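Local coordinates for protein 3,4-dihydroxybenzoate decarboxylase (Enterobacter cloacae, PDB 5NY5) that probably catalyses the reversible, prenylated-FMN-dependent decarboxylation of 3,4-dihydroxybenzoate to catechol, as a metal-binding member of the UbiD family, at residues G272-E277 with N298-V303. Numbering follows the deposited sequence.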
loop_
_atom_site.group_PDB
_atom_site.type_symbol
_atom_site.label_atom_id
_atom_site.label_comp_id
_atom_site.label_asym_id
_atom_site.label_seq_id
_atom_site.Cartn_x
_atom_site.Cartn_y
_atom_site.Cartn_z
ATOM N N GLY A 272 27.643 27.760 -34.811
ATOM C CA GLY A 272 28.584 28.117 -33.769
ATOM C C GLY A 272 28.064 29.125 -32.767
ATOM O O GLY A 272 28.356 29.019 -31.572
ATOM N N VAL A 273 27.298 30.107 -33.230
ATOM C CA VAL A 273 26.822 31.167 -32.352
ATOM C C VAL A 273 25.683 30.639 -31.492
ATOM O O VAL A 273 24.853 29.839 -31.941
ATOM C CB VAL A 273 26.394 32.401 -33.168
ATOM C CG1 VAL A 273 25.111 32.130 -33.933
ATOM C CG2 VAL A 273 26.235 33.615 -32.262
ATOM N N ARG A 274 25.658 31.072 -30.234
ATOM C CA ARG A 274 24.600 30.719 -29.302
ATOM C C ARG A 274 24.236 31.947 -28.485
ATOM O O ARG A 274 25.067 32.826 -28.248
ATOM C CB ARG A 274 25.013 29.571 -28.368
ATOM C CG ARG A 274 25.151 28.232 -29.062
ATOM C CD ARG A 274 23.853 27.839 -29.740
ATOM N NE ARG A 274 24.088 26.967 -30.885
ATOM C CZ ARG A 274 23.945 25.648 -30.861
ATOM N NH1 ARG A 274 23.557 25.040 -29.749
ATOM N NH2 ARG A 274 24.184 24.937 -31.954
ATOM N N VAL A 275 22.978 31.998 -28.055
ATOM C CA VAL A 275 22.477 33.105 -27.257
ATOM C C VAL A 275 21.584 32.539 -26.163
ATOM O O VAL A 275 21.013 31.453 -26.303
ATOM C CB VAL A 275 21.713 34.133 -28.126
ATOM C CG1 VAL A 275 20.338 33.602 -28.512
ATOM C CG2 VAL A 275 21.602 35.464 -27.410
ATOM N N ARG A 276 21.489 33.266 -25.055
ATOM C CA ARG A 276 20.526 32.944 -24.015
ATOM C C ARG A 276 19.274 33.782 -24.227
ATOM O O ARG A 276 19.353 34.941 -24.645
ATOM C CB ARG A 276 21.101 33.167 -22.614
ATOM C CG ARG A 276 21.411 34.602 -22.241
ATOM C CD ARG A 276 22.003 34.651 -20.839
ATOM N NE ARG A 276 22.286 36.011 -20.400
ATOM C CZ ARG A 276 21.430 36.768 -19.723
ATOM N NH1 ARG A 276 20.233 36.295 -19.406
ATOM N NH2 ARG A 276 21.771 37.997 -19.362
ATOM N N GLU A 277 18.120 33.177 -23.941
ATOM C CA GLU A 277 16.845 33.736 -24.382
ATOM C C GLU A 277 16.599 35.120 -23.793
ATOM O O GLU A 277 16.142 36.029 -24.497
ATOM C CB GLU A 277 15.716 32.777 -24.011
ATOM C CG GLU A 277 14.555 32.751 -24.986
ATOM C CD GLU A 277 13.728 31.489 -24.857
ATOM O OE1 GLU A 277 14.065 30.644 -24.004
ATOM O OE2 GLU A 277 12.744 31.336 -25.610
ATOM N N ASN A 298 16.082 29.674 -21.949
ATOM C CA ASN A 298 17.053 28.718 -22.467
ATOM C C ASN A 298 18.435 29.364 -22.502
ATOM O O ASN A 298 18.585 30.460 -23.048
ATOM C CB ASN A 298 16.648 28.246 -23.860
ATOM C CG ASN A 298 17.441 27.040 -24.328
ATOM O OD1 ASN A 298 18.665 26.995 -24.203
ATOM N ND2 ASN A 298 16.742 26.052 -24.873
ATOM N N PRO A 299 19.455 28.730 -21.926
ATOM C CA PRO A 299 20.780 29.364 -21.872
ATOM C C PRO A 299 21.519 29.344 -23.202
ATOM O O PRO A 299 22.325 30.238 -23.474
ATOM C CB PRO A 299 21.523 28.536 -20.813
ATOM C CG PRO A 299 20.461 27.756 -20.095
ATOM C CD PRO A 299 19.397 27.510 -21.107
ATOM N N SER A 300 21.266 28.338 -24.035
ATOM C CA SER A 300 21.975 28.169 -25.304
ATOM C C SER A 300 20.946 27.967 -26.411
ATOM O O SER A 300 20.373 26.882 -26.539
ATOM C CB SER A 300 22.950 26.996 -25.235
ATOM O OG SER A 300 23.657 26.837 -26.453
ATOM N N LEU A 301 20.719 29.007 -27.213
ATOM C CA LEU A 301 19.757 28.940 -28.299
ATOM C C LEU A 301 20.405 29.304 -29.629
ATOM O O LEU A 301 21.175 30.267 -29.701
ATOM C CB LEU A 301 18.570 29.879 -28.047
ATOM C CG LEU A 301 17.441 29.288 -27.206
ATOM C CD1 LEU A 301 16.290 30.272 -27.075
ATOM C CD2 LEU A 301 16.973 27.983 -27.819
ATOM N N PRO A 302 20.115 28.557 -30.692
ATOM C CA PRO A 302 20.614 28.941 -32.016
ATOM C C PRO A 302 19.944 30.214 -32.506
ATOM O O PRO A 302 18.759 30.450 -32.261
ATOM C CB PRO A 302 20.255 27.738 -32.896
ATOM C CG PRO A 302 19.136 27.071 -32.185
ATOM C CD PRO A 302 19.381 27.281 -30.724
ATOM N N VAL A 303 20.719 31.036 -33.208
ATOM C CA VAL A 303 20.283 32.355 -33.652
ATOM C C VAL A 303 19.855 32.272 -35.110
ATOM O O VAL A 303 20.553 31.673 -35.937
ATOM C CB VAL A 303 21.399 33.398 -33.465
ATOM C CG1 VAL A 303 21.057 34.690 -34.186
ATOM C CG2 VAL A 303 21.633 33.658 -31.987
#
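Val275 and Leu301 pair as a single antiparallel, hydrogen-bonded bridge: Val275 N gives its hydrogen to Leu301 O (3.0 Å) and Leu301 N returns one to Val275 O (2.6 Å, short for such a bond and given no weight here). Two residues further along 272-277, the Asn298 backbone is clasped twice by one residue, so that a carboxylate supplies a further link beyond the single bridge. Glu277 N donates to Asn298 O at 2.9 Å, while Asn298 N reaches Glu277 OE1 at 3.0 Å in a nearly straight bond (165° at the hydrogen) that uses the anti lone pair of the carboxylate. The Glu277 chain is extended beyond CG and also lies against Leu301, whose CD1 sits 3.6 Å from Glu277 CD. Asn298 in turn shapes its own loop: with CG anti to the backbone N (chi1 -168°), its OD1 accepts from Ser300 N, closing an Asx turn. On the side of the bridge carrying Val273 and Val275, Val303 fits against both; its CG2 lies 3.7 Å from Val275 CG1, the side chains crossing at about a right angle. Arg274 CG, anti to its carbonyl carbon (chi1 -69°), lies 3.3 Å from Ser300 OG; the bend at chi2 then carries CD past the same oxygen, which ends up at the edge of the guanidinium, near its plane, while NH2 makes a salt bridge with Glu198. The contact thus joins two loops of the Rift-related domain beside strand 179-182: Asn298 and Leu301 touch Phe183, and Glu277 approaches Arg171, both residues that bind the prenylated FMN, which is absent from this chain. The chemistry implies that Glu277 fixes the start of 298-303 through main chain and carboxylate together, and that its negative charge may partly offset the positive charge of Arg171, the two side chains being about 4 Å apart at their nearest atoms.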